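Long-range contacts in malonyl CoA-acyl carrier protein transacylase (Clostridium perfringens, PDB 3PTW), which probably catalyses transfer of the malonyl group from malonyl-CoA to acyl carrier protein, the step that supplies extender units for fatty acid synthesis: residues Phe6-Gln11 with Tyr95-His100; Ser84-Gly89 with Asn223-Ser228; Cys88-Gly93 with Lys251-Ile256; Ser228-Glu233 with Ile242-Ser247. All blocks are in the same frame, centred on the assembly; numbering follows the deposited sequence.

From the N terminus, strand 4-8 is the first element used: contact 1 closes a loop from it to helix 93-100. Strand 86-89 lies inside that loop and opens contacts 2 and 3, so both cross contact 1. Contact 2 pairs this strand with strand 225-228 in the central sheet. Contact 3 starts from the same strand but reaches further, taking the turn after it to the start of helix 255-264. Contact 4 is a short closure, between the loop after strand 225-228 and helix 241-248. It follows contact 2 in series and is nested inside contact 3, to which Asn-229 joins it through hydrogen bonds with Ser-91 and Leu-254.

Contact 1. Residues Phe6-Gln11 with Tyr95-His100; sequences FLFAGQ and YSALIH
Helix-on-sheet packing in the alpha/beta core of the acyltransferase fold sets Phe-6 and Phe-8 of strand 4-8 against Ser-96, Ala-97 and His-100 of helix 93-100. The helix leads out of the turn that holds Gly-89, Ser-91 and Gly-93, which fits a nucleophile elbow. The axes of the short segments come within 8.2 Å of each other, their directions 132° apart. No hydrogen bond spans the contact, which is made by rings and small side chains. Ser-96 CB sits over one face of the Phe-8 ring, 3.4 Å from Phe-8 CG. The CD2 side of the ring meets Ala-97, with Phe-8 CD2 3.6 Å from Ala-97 N and 4.0 Å from Ala-97 CB. At the far end, Phe-8 CZ lies 4.1 Å from His-100 CB; the ring thus touches both Ser-96 and His-100, four residues apart on the helix. Phe-8 CG is anti to the carbonyl carbon (chi1 -61°), which lays the ring against the helix. Ser-96 OG is hydrogen-bonded to Asn-70 ND2 of helix 59-79. The Phe-6 and His-100 rings meet obliquely, planes 46° apart and centroids 5.3 Å apart. A hydrogen bond between His-100 NE2 and the carbonyl O of Ser-84 restrains the imidazole's rotation. The same NE2 lies 3.6 Å from Phe-6 CD2, while His-100 CE1 is 4.0 Å from Phe-6 CE2.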
loop_
_atom_site.group_PDB
_atom_site.type_symbol
_atom_site.label_atom_id
_atom_site.label_comp_id
_atom_site.label_asym_id
_atom_site.label_seq_id
_atom_site.Cartn_x
_atom_site.Cartn_y
_atom_site.Cartn_z
ATOM N N PHE A 6 -2.078 1.563 12.365
ATOM C CA PHE A 6 -1.805 0.366 11.539
ATOM C C PHE A 6 -1.351 0.772 10.132
ATOM O O PHE A 6 -1.919 1.686 9.526
ATOM C CB PHE A 6 -3.043 -0.532 11.402
ATOM C CG PHE A 6 -3.381 -1.348 12.635
ATOM C CD1 PHE A 6 -2.465 -1.546 13.653
ATOM C CD2 PHE A 6 -4.623 -1.967 12.731
ATOM C CE1 PHE A 6 -2.799 -2.321 14.778
ATOM C CE2 PHE A 6 -4.964 -2.750 13.850
ATOM C CZ PHE A 6 -4.052 -2.924 14.864
ATOM N N LEU A 7 -0.342 0.081 9.620
ATOM C CA LEU A 7 0.122 0.297 8.251
ATOM C C LEU A 7 0.022 -1.042 7.541
ATOM O O LEU A 7 0.508 -2.061 8.048
ATOM C CB LEU A 7 1.574 0.802 8.216
ATOM C CG LEU A 7 1.931 2.075 8.992
ATOM C CD1 LEU A 7 3.424 2.308 8.959
ATOM C CD2 LEU A 7 1.179 3.307 8.500
ATOM N N PHE A 8 -0.626 -1.054 6.390
ATOM C CA PHE A 8 -0.808 -2.320 5.684
ATOM C C PHE A 8 0.089 -2.406 4.473
ATOM O O PHE A 8 0.119 -1.481 3.648
ATOM C CB PHE A 8 -2.275 -2.532 5.321
ATOM C CG PHE A 8 -3.174 -2.602 6.524
ATOM C CD1 PHE A 8 -3.262 -3.787 7.271
ATOM C CD2 PHE A 8 -3.896 -1.483 6.933
ATOM C CE1 PHE A 8 -4.064 -3.860 8.394
ATOM C CE2 PHE A 8 -4.711 -1.537 8.069
ATOM C CZ PHE A 8 -4.798 -2.733 8.806
ATOM N N ALA A 9 0.811 -3.525 4.388
ATOM C CA ALA A 9 1.756 -3.807 3.295
ATOM C C ALA A 9 1.110 -3.782 1.927
ATOM O O ALA A 9 -0.095 -4.034 1.793
ATOM C CB ALA A 9 2.416 -5.142 3.512
ATOM N N GLY A 10 1.919 -3.512 0.905
ATOM C CA GLY A 10 1.414 -3.388 -0.456
ATOM C C GLY A 10 2.250 -4.099 -1.502
ATOM O O GLY A 10 3.083 -4.971 -1.182
ATOM N N GLN A 11 2.026 -3.723 -2.759
ATOM C CA GLN A 11 2.668 -4.403 -3.880
ATOM C C GLN A 11 4.184 -4.225 -3.767
ATOM O O GLN A 11 4.657 -3.145 -3.423
ATOM C CB GLN A 11 2.105 -3.889 -5.222
ATOM C CG GLN A 11 2.705 -4.548 -6.466
ATOM C CD GLN A 11 1.806 -4.460 -7.699
ATOM O OE1 GLN A 11 0.609 -4.760 -7.644
ATOM N NE2 GLN A 11 2.393 -4.075 -8.827
ATOM N N TYR A 95 -6.630 -0.407 0.691
ATOM C CA TYR A 95 -7.763 -1.342 0.724
ATOM C C TYR A 95 -7.850 -2.116 2.038
ATOM O O TYR A 95 -8.933 -2.250 2.586
ATOM C CB TYR A 95 -7.777 -2.273 -0.497
ATOM C CG TYR A 95 -8.199 -1.534 -1.747
ATOM C CD1 TYR A 95 -9.532 -1.509 -2.149
ATOM C CD2 TYR A 95 -7.267 -0.821 -2.509
ATOM C CE1 TYR A 95 -9.930 -0.808 -3.280
ATOM C CE2 TYR A 95 -7.663 -0.111 -3.647
ATOM C CZ TYR A 95 -8.991 -0.117 -4.023
ATOM O OH TYR A 95 -9.403 0.577 -5.142
ATOM N N SER A 96 -6.721 -2.602 2.554
ATOM C CA SER A 96 -6.733 -3.308 3.840
ATOM C C SER A 96 -7.206 -2.370 4.952
ATOM O O SER A 96 -7.853 -2.800 5.892
ATOM C CB SER A 96 -5.336 -3.837 4.216
ATOM O OG SER A 96 -4.742 -4.630 3.195
ATOM N N ALA A 97 -6.825 -1.100 4.863
ATOM C CA ALA A 97 -7.265 -0.121 5.855
ATOM C C ALA A 97 -8.793 0.066 5.775
ATOM O O ALA A 97 -9.473 0.022 6.804
ATOM C CB ALA A 97 -6.522 1.191 5.680
ATOM N N LEU A 98 -9.338 0.203 4.560
ATOM C CA LEU A 98 -10.789 0.394 4.403
ATOM C C LEU A 98 -11.617 -0.816 4.839
ATOM O O LEU A 98 -12.708 -0.631 5.357
ATOM C CB LEU A 98 -11.176 0.801 2.980
ATOM C CG LEU A 98 -10.722 2.172 2.489
ATOM C CD1 LEU A 98 -10.882 2.271 0.960
ATOM C CD2 LEU A 98 -11.460 3.290 3.190
ATOM N N ILE A 99 -11.101 -2.030 4.615
ATOM C CA ILE A 99 -11.703 -3.252 5.140
ATOM C C ILE A 99 -11.640 -3.259 6.663
ATOM O O ILE A 99 -12.624 -3.567 7.323
ATOM C CB ILE A 99 -11.016 -4.550 4.593
ATOM C CG1 ILE A 99 -11.284 -4.726 3.093
ATOM C CG2 ILE A 99 -11.461 -5.802 5.408
ATOM C CD1 ILE A 99 -10.315 -5.708 2.367
ATOM N N HIS A 100 -10.485 -2.910 7.220
ATOM C CA HIS A 100 -10.322 -2.843 8.682
ATOM C C HIS A 100 -11.368 -1.887 9.259
ATOM O O HIS A 100 -11.977 -2.178 10.291
ATOM C CB HIS A 100 -8.868 -2.460 9.030
ATOM C CG HIS A 100 -8.653 -2.024 10.446
ATOM N ND1 HIS A 100 -9.032 -2.782 11.532
ATOM C CD2 HIS A 100 -8.069 -0.911 10.950
ATOM C CE1 HIS A 100 -8.713 -2.145 12.644
ATOM N NE2 HIS A 100 -8.109 -1.015 12.318
#

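Contact 2. Residues Ser84-Gly89 with Asn223-Ser228; sequences SHISCG and NGIVMS
Ile-86 and Ile-225 lie side by side and point the same way from paired parallel strands, 86-89 and 225-228, with Ile-86 CG2 4.0 Å from Ile-225 CG2. Met-227 joins them: its chain is bent at chi2 (-59°), which brings CE within 4.1 Å of Ile-86 CG2. Nearer the root of that methionine, Met-227 CB packs 3.5 Å from Cys-88 CB. The opposite face of the sheet carries Ser-87 and Val-226, the serine hydroxyl and its water beside the valine methyls. This water, bonded to Ser-87 OG, donates to Ile-225 O at 2.7 Å, so the carbonyl has two partners. The other is Ser-87 N, which donates to Ile-225 O at 2.9 Å. Before it, Ile-225 N gives a short bond of 2.7 Å to His-85 O, the donor N lying 32° out of the carbonyl plane; after it, Met-227 N reaches Ser-87 O at 3.0 Å, nearly in line with the C=O. Beyond this point the strands part, and a second water links Gly-89 N to Met-227 O. Gly-224, with positive phi, brings its CA close to His-85 O at the entry to the pairing. Strand 4-8 flanks 86-89 on its other edge, and 233-234 runs antiparallel beside 225-228. Ser-87 and Val-226 face helix 93-100, whereas Cys-88 and Met-227 pack on helix 255-264.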
loop_
_atom_site.group_PDB
_atom_site.type_symbol
_atom_site.label_atom_id
_atom_site.label_comp_id
_atom_site.label_asym_id
_atom_site.label_seq_id
_atom_site.Cartn_x
_atom_site.Cartn_y
_atom_site.Cartn_z
ATOM N N SER A 84 -6.448 -0.637 16.843
ATOM C CA SER A 84 -6.168 0.724 16.424
ATOM C C SER A 84 -7.340 1.218 15.587
ATOM O O SER A 84 -7.992 0.438 14.886
ATOM C CB SER A 84 -4.900 0.776 15.566
ATOM O OG SER A 84 -4.882 1.924 14.712
ATOM N N HIS A 85 -7.592 2.519 15.652
ATOM C CA HIS A 85 -8.596 3.139 14.797
ATOM C C HIS A 85 -8.003 4.244 13.920
ATOM O O HIS A 85 -8.717 5.160 13.486
ATOM C CB HIS A 85 -9.751 3.671 15.638
ATOM C CG HIS A 85 -9.343 4.687 16.660
ATOM N ND1 HIS A 85 -8.985 4.346 17.949
ATOM C CD2 HIS A 85 -9.263 6.036 16.591
ATOM C CE1 HIS A 85 -8.692 5.441 18.626
ATOM N NE2 HIS A 85 -8.855 6.481 17.826
ATOM N N ILE A 86 -6.692 4.167 13.678
ATOM C CA ILE A 86 -6.021 5.041 12.703
ATOM C C ILE A 86 -5.084 4.206 11.838
ATOM O O ILE A 86 -4.122 3.621 12.340
ATOM C CB ILE A 86 -5.222 6.215 13.362
ATOM C CG1 ILE A 86 -5.993 6.835 14.540
ATOM C CG2 ILE A 86 -4.887 7.272 12.309
ATOM C CD1 ILE A 86 -5.159 7.799 15.435
ATOM N N SER A 87 -5.375 4.133 10.542
ATOM C CA SER A 87 -4.595 3.288 9.641
ATOM C C SER A 87 -4.417 3.873 8.247
ATOM O O SER A 87 -5.091 4.826 7.862
ATOM C CB SER A 87 -5.182 1.871 9.566
ATOM O OG SER A 87 -6.456 1.845 8.952
ATOM N N CYS A 88 -3.470 3.309 7.506
ATOM C CA CYS A 88 -3.323 3.622 6.094
ATOM C C CYS A 88 -2.436 2.594 5.457
ATOM O O CYS A 88 -1.926 1.699 6.149
ATOM C CB CYS A 88 -2.777 5.040 5.877
ATOM S SG CYS A 88 -1.020 5.246 5.962
ATOM N N GLY A 89 -2.286 2.720 4.142
ATOM C CA GLY A 89 -1.416 1.879 3.339
ATOM C C GLY A 89 -0.687 2.712 2.294
ATOM O O GLY A 89 -0.731 3.953 2.317
ATOM N N ASN A 223 -15.430 3.100 10.065
ATOM C CA ASN A 223 -15.085 3.201 11.470
ATOM C C ASN A 223 -13.664 3.699 11.591
ATOM O O ASN A 223 -12.802 3.304 10.803
ATOM C CB ASN A 223 -15.169 1.844 12.130
ATOM C CG ASN A 223 -16.541 1.519 12.567
ATOM O OD1 ASN A 223 -16.967 1.903 13.664
ATOM N ND2 ASN A 223 -17.268 0.809 11.718
ATOM N N GLY A 224 -13.414 4.548 12.578
ATOM C CA GLY A 224 -12.088 5.104 12.783
ATOM C C GLY A 224 -11.594 5.946 11.624
ATOM O O GLY A 224 -12.379 6.493 10.834
ATOM N N ILE A 225 -10.279 6.063 11.533
ATOM C CA ILE A 225 -9.655 7.015 10.623
ATOM C C ILE A 225 -8.803 6.246 9.641
ATOM O O ILE A 225 -7.984 5.413 10.037
ATOM C CB ILE A 225 -8.799 8.051 11.384
ATOM C CG1 ILE A 225 -9.693 8.957 12.240
ATOM C CG2 ILE A 225 -7.962 8.900 10.415
ATOM C CD1 ILE A 225 -8.932 9.785 13.284
ATOM N N VAL A 226 -9.033 6.502 8.359
ATOM C CA VAL A 226 -8.219 5.926 7.304
ATOM C C VAL A 226 -7.649 7.101 6.539
ATOM O O VAL A 226 -8.388 8.050 6.218
ATOM C CB VAL A 226 -9.049 5.014 6.368
ATOM C CG1 VAL A 226 -8.204 4.525 5.201
ATOM C CG2 VAL A 226 -9.618 3.851 7.143
ATOM N N MET A 227 -6.341 7.063 6.289
ATOM C CA MET A 227 -5.682 8.106 5.504
ATOM C C MET A 227 -5.808 7.816 4.014
ATOM O O MET A 227 -5.629 6.664 3.556
ATOM C CB MET A 227 -4.201 8.275 5.894
ATOM C CG MET A 227 -3.963 8.634 7.348
ATOM S SD MET A 227 -4.781 10.185 7.796
ATOM C CE MET A 227 -4.506 10.315 9.549
ATOM N N SER A 228 -6.137 8.861 3.261
ATOM C CA SER A 228 -6.209 8.751 1.814
ATOM C C SER A 228 -4.867 9.092 1.189
ATOM O O SER A 228 -4.311 10.163 1.463
ATOM C CB SER A 228 -7.312 9.649 1.250
ATOM O OG SER A 228 -7.065 9.972 -0.126
HETATM O O HOH W 1 -8.224 2.866 10.937
HETATM O O HOH W 2 -4.159 4.652 2.747
#

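Contact 3. Residues Cys88-Gly93 with Lys251-Ile256; sequences CGLSLG and KPVLFI
Val-253 opens the contact from its CG1 branch, which lies 3.8 Å from Leu-90 CD1 and 4.0 Å from Ser-91 N. With CG1 anti to the backbone N (chi1 180°), that methyl is the branch presented to the turn after strand 86-89. This turn, with Gly-89, Ser-91 and Gly-93 in a GxSxG pattern, fits the nucleophile elbow of acyltransferases; Ser-91 has positive phi, as expected for such a strained bend, and would be the nucleophile. Its OG is hydrogen-bonded to Arg-116, and its side chain also touches His-199. Leu-254 comes next, the centre of an inverse gamma turn and the N-cap residue of helix 255-264; a weak bond from Phe-255 N to Val-253 O closes the turn. Phe-255 then carries most of the packing. Leu-90 crosses it at about a right angle, with Leu-90 CD2 3.3 Å from Phe-255 CG; the leucine's chi2 of -22° is near eclipsed, so its end is strained or uncertainly placed. Gly-89 O lies at the ring's edge, in its plane, 3.5 Å from Phe-255 CD1. Cys-88 SG approaches obliquely, 4.0 Å from Phe-255 CE1. Leu-279 and Phe-282 of helix 278-286 also touch this phenyl.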
loop_
_atom_site.group_PDB
_atom_site.type_symbol
_atom_site.label_atom_id
_atom_site.label_comp_id
_atom_site.label_asym_id
_atom_site.label_seq_id
_atom_site.Cartn_x
_atom_site.Cartn_y
_atom_site.Cartn_z
ATOM N N CYS A 88 -3.470 3.309 7.506
ATOM C CA CYS A 88 -3.323 3.622 6.094
ATOM C C CYS A 88 -2.436 2.594 5.457
ATOM O O CYS A 88 -1.926 1.699 6.149
ATOM C CB CYS A 88 -2.777 5.040 5.877
ATOM S SG CYS A 88 -1.020 5.246 5.962
ATOM N N GLY A 89 -2.286 2.720 4.142
ATOM C CA GLY A 89 -1.416 1.879 3.339
ATOM C C GLY A 89 -0.687 2.712 2.294
ATOM O O GLY A 89 -0.731 3.953 2.317
ATOM N N LEU A 90 -0.009 2.029 1.374
ATOM C CA LEU A 90 0.745 2.704 0.318
ATOM C C LEU A 90 0.290 2.059 -0.974
ATOM O O LEU A 90 0.740 0.952 -1.320
ATOM C CB LEU A 90 2.257 2.529 0.553
ATOM C CG LEU A 90 3.423 3.054 -0.322
ATOM C CD1 LEU A 90 3.101 3.360 -1.781
ATOM C CD2 LEU A 90 4.088 4.222 0.270
ATOM N N SER A 91 -0.632 2.753 -1.656
ATOM C CA SER A 91 -1.385 2.224 -2.796
ATOM C C SER A 91 -2.309 1.068 -2.361
ATOM O O SER A 91 -3.406 1.324 -1.850
ATOM C CB SER A 91 -0.469 1.865 -3.989
ATOM O OG SER A 91 -1.216 1.357 -5.086
ATOM N N LEU A 92 -1.871 -0.179 -2.526
ATOM C CA LEU A 92 -2.740 -1.336 -2.293
ATOM C C LEU A 92 -3.245 -1.482 -0.856
ATOM O O LEU A 92 -4.418 -1.822 -0.642
ATOM C CB LEU A 92 -2.061 -2.640 -2.722
ATOM C CG LEU A 92 -2.829 -3.926 -2.382
ATOM C CD1 LEU A 92 -4.155 -4.022 -3.146
ATOM C CD2 LEU A 92 -1.974 -5.151 -2.634
ATOM N N GLY A 93 -2.365 -1.243 0.117
ATOM C CA GLY A 93 -2.712 -1.368 1.544
ATOM C C GLY A 93 -3.809 -0.414 2.018
ATOM O O GLY A 93 -4.353 -0.589 3.117
ATOM N N LYS A 251 -3.097 9.102 -9.680
ATOM C CA LYS A 251 -2.577 10.284 -8.974
ATOM C C LYS A 251 -1.446 9.902 -7.999
ATOM O O LYS A 251 -1.313 8.738 -7.644
ATOM C CB LYS A 251 -3.701 10.975 -8.179
ATOM C CG LYS A 251 -4.745 11.720 -9.015
ATOM C CD LYS A 251 -4.060 12.686 -9.931
ATOM C CE LYS A 251 -5.004 13.418 -10.879
ATOM N NZ LYS A 251 -4.132 14.405 -11.584
ATOM N N PRO A 252 -0.658 10.893 -7.534
ATOM C CA PRO A 252 0.421 10.652 -6.595
ATOM C C PRO A 252 -0.042 9.990 -5.290
ATOM O O PRO A 252 -1.089 10.351 -4.747
ATOM C CB PRO A 252 0.933 12.078 -6.290
ATOM C CG PRO A 252 0.647 12.831 -7.527
ATOM C CD PRO A 252 -0.687 12.305 -7.968
ATOM N N VAL A 253 0.753 9.043 -4.801
ATOM C CA VAL A 253 0.577 8.476 -3.457
ATOM C C VAL A 253 1.302 9.360 -2.442
ATOM O O VAL A 253 2.532 9.320 -2.321
ATOM C CB VAL A 253 1.080 7.022 -3.380
ATOM C CG1 VAL A 253 0.893 6.440 -1.973
ATOM C CG2 VAL A 253 0.345 6.171 -4.400
ATOM N N LEU A 254 0.533 10.170 -1.720
ATOM C CA LEU A 254 1.097 11.053 -0.716
ATOM C C LEU A 254 1.312 10.303 0.605
ATOM O O LEU A 254 0.764 10.696 1.646
ATOM C CB LEU A 254 0.189 12.277 -0.535
ATOM C CG LEU A 254 0.334 13.466 -1.492
ATOM C CD1 LEU A 254 0.943 13.116 -2.827
ATOM C CD2 LEU A 254 -0.969 14.218 -1.704
ATOM N N PHE A 255 2.099 9.221 0.561
ATOM C CA PHE A 255 2.376 8.425 1.776
ATOM C C PHE A 255 3.014 9.217 2.905
ATOM O O PHE A 255 2.641 9.037 4.074
ATOM C CB PHE A 255 3.242 7.194 1.500
ATOM C CG PHE A 255 3.409 6.284 2.720
ATOM C CD1 PHE A 255 2.370 5.435 3.120
ATOM C CD2 PHE A 255 4.595 6.277 3.451
ATOM C CE1 PHE A 255 2.511 4.592 4.235
ATOM C CE2 PHE A 255 4.750 5.435 4.568
ATOM C CZ PHE A 255 3.708 4.589 4.953
ATOM N N ILE A 256 3.989 10.068 2.573
ATOM C CA ILE A 256 4.648 10.873 3.606
ATOM C C ILE A 256 3.638 11.767 4.342
ATOM O O ILE A 256 3.670 11.851 5.576
ATOM C CB ILE A 256 5.897 11.678 3.095
ATOM C CG1 ILE A 256 6.565 12.426 4.265
ATOM C CG2 ILE A 256 5.524 12.654 1.984
ATOM C CD1 ILE A 256 7.835 13.184 3.912
#

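Contact 4. Residues Ser228-Glu233 with Ile242-Ser247; sequences SNVKGE and IELLTS
Lys-231 runs from the loop after strand 225-228 past Leu-244 of helix 241-248, its CG and CD lying along the leucine. Its CB leads to CG, 4.2 Å from Leu-244 CD1; CD follows, 3.8 Å from Leu-244 CD2. A bend at chi3 (65°) then turns CE and NZ off the leucine, and NZ forms a salt bridge with Asp-239 and a hydrogen bond to Ala-234 O. A further, long salt bridge runs to Glu-233 OE2, 4.0 Å from Lys-231 NZ. Val-230 makes the larger contact, its CG2 3.4 Å from Leu-244 O and 3.7 Å from Ser-247 CB. Ser-228 OG works in two directions. It accepts from Lys-231 N at 3.0 Å, an ST motif within the loop, and donates to a water at 2.8 Å; this water in turn donates to Leu-244 O at 3.1 Å, bridging loop and helix. Gly-232, at positive phi, and Glu-233 both face Ser-228 in a G1 beta bulge, where the chain enters strand 233-234. Asn-229, between Ser-228 and Val-230 in sequence, hydrogen-bonds through its side-chain amide with Gly-89 O and Ser-91 N, while its backbone O accepts from Leu-254 N, tying the loop to the end of strand 86-89 and the start of helix 255-264. On the helix side, Leu-245 touches both helix 204-214 and helix 93-100.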
loop_
_atom_site.group_PDB
_atom_site.type_symbol
_atom_site.label_atom_id
_atom_site.label_comp_id
_atom_site.label_asym_id
_atom_site.label_seq_id
_atom_site.Cartn_x
_atom_site.Cartn_y
_atom_site.Cartn_z
ATOM N N SER A 228 -6.137 8.861 3.261
ATOM C CA SER A 228 -6.209 8.751 1.814
ATOM C C SER A 228 -4.867 9.092 1.189
ATOM O O SER A 228 -4.311 10.163 1.463
ATOM C CB SER A 228 -7.312 9.649 1.250
ATOM O OG SER A 228 -7.065 9.972 -0.126
ATOM N N ASN A 229 -4.363 8.174 0.354
ATOM C CA ASN A 229 -3.150 8.375 -0.441
ATOM C C ASN A 229 -3.296 9.570 -1.393
ATOM O O ASN A 229 -2.331 10.308 -1.636
ATOM C CB ASN A 229 -2.790 7.114 -1.281
ATOM C CG ASN A 229 -2.243 5.927 -0.451
ATOM O OD1 ASN A 229 -2.216 4.792 -0.945
ATOM N ND2 ASN A 229 -1.790 6.175 0.772
ATOM N N VAL A 230 -4.490 9.746 -1.957
ATOM C CA VAL A 230 -4.750 10.865 -2.882
ATOM C C VAL A 230 -4.713 12.209 -2.149
ATOM O O VAL A 230 -4.076 13.163 -2.615
ATOM C CB VAL A 230 -6.119 10.727 -3.630
ATOM C CG1 VAL A 230 -6.498 12.034 -4.347
ATOM C CG2 VAL A 230 -6.061 9.597 -4.633
ATOM N N LYS A 231 -5.407 12.267 -1.015
ATOM C CA LYS A 231 -5.595 13.508 -0.256
ATOM C C LYS A 231 -4.358 13.918 0.546
ATOM O O LYS A 231 -4.119 15.106 0.746
ATOM C CB LYS A 231 -6.773 13.344 0.709
ATOM C CG LYS A 231 -8.170 13.322 0.040
ATOM C CD LYS A 231 -9.305 13.283 1.093
ATOM C CE LYS A 231 -9.334 14.549 1.939
ATOM N NZ LYS A 231 -10.377 14.488 2.988
ATOM N N GLY A 232 -3.593 12.924 1.017
ATOM C CA GLY A 232 -2.525 13.152 1.987
ATOM C C GLY A 232 -3.081 13.433 3.377
ATOM O O GLY A 232 -2.442 14.111 4.179
ATOM N N GLU A 233 -4.281 12.918 3.655
ATOM C CA GLU A 233 -4.988 13.179 4.916
ATOM C C GLU A 233 -6.210 12.276 5.010
ATOM O O GLU A 233 -6.495 11.508 4.082
ATOM C CB GLU A 233 -5.395 14.656 5.055
ATOM C CG GLU A 233 -6.221 15.204 3.912
ATOM C CD GLU A 233 -6.470 16.704 4.008
ATOM O OE1 GLU A 233 -5.634 17.427 4.591
ATOM O OE2 GLU A 233 -7.504 17.163 3.476
ATOM N N ILE A 242 -15.480 6.095 -3.615
ATOM C CA ILE A 242 -15.239 5.608 -4.980
ATOM C C ILE A 242 -14.286 6.510 -5.772
ATOM O O ILE A 242 -13.387 6.023 -6.461
ATOM C CB ILE A 242 -16.578 5.410 -5.744
ATOM C CG1 ILE A 242 -17.374 4.246 -5.126
ATOM C CG2 ILE A 242 -16.348 5.213 -7.262
ATOM C CD1 ILE A 242 -18.888 4.452 -5.160
ATOM N N GLU A 243 -14.465 7.818 -5.653
ATOM C CA GLU A 243 -13.661 8.769 -6.419
ATOM C C GLU A 243 -12.235 8.837 -5.901
ATOM O O GLU A 243 -11.302 8.920 -6.685
ATOM C CB GLU A 243 -14.308 10.150 -6.400
ATOM C CG GLU A 243 -13.439 11.277 -6.882
ATOM C CD GLU A 243 -13.836 12.592 -6.240
ATOM O OE1 GLU A 243 -13.048 13.098 -5.402
ATOM O OE2 GLU A 243 -14.950 13.094 -6.549
ATOM N N LEU A 244 -12.074 8.814 -4.579
ATOM C CA LEU A 244 -10.741 8.774 -3.969
ATOM C C LEU A 244 -9.980 7.492 -4.318
ATOM O O LEU A 244 -8.756 7.484 -4.332
ATOM C CB LEU A 244 -10.839 8.937 -2.459
ATOM C CG LEU A 244 -10.501 10.312 -1.841
ATOM C CD1 LEU A 244 -10.620 11.502 -2.789
ATOM C CD2 LEU A 244 -11.338 10.537 -0.612
ATOM N N LEU A 245 -10.718 6.427 -4.604
ATOM C CA LEU A 245 -10.129 5.124 -4.936
ATOM C C LEU A 245 -9.887 5.058 -6.447
ATOM O O LEU A 245 -8.919 4.455 -6.926
ATOM C CB LEU A 245 -11.066 4.008 -4.480
ATOM C CG LEU A 245 -10.749 3.052 -3.322
ATOM C CD1 LEU A 245 -9.734 3.574 -2.310
ATOM C CD2 LEU A 245 -12.044 2.600 -2.655
ATOM N N THR A 246 -10.767 5.714 -7.187
ATOM C CA THR A 246 -10.596 5.903 -8.625
ATOM C C THR A 246 -9.338 6.730 -8.895
ATOM O O THR A 246 -8.443 6.263 -9.591
ATOM C CB THR A 246 -11.860 6.547 -9.226
ATOM O OG1 THR A 246 -12.894 5.557 -9.253
ATOM C CG2 THR A 246 -11.620 7.082 -10.640
ATOM N N SER A 247 -9.286 7.945 -8.340
ATOM C CA SER A 247 -8.105 8.821 -8.410
ATOM C C SER A 247 -6.766 8.168 -7.997
ATOM O O SER A 247 -5.726 8.438 -8.602
ATOM C CB SER A 247 -8.335 10.065 -7.544
ATOM O OG SER A 247 -9.407 10.837 -8.042
HETATM O O HOH W 3 -6.993 7.714 -1.804
#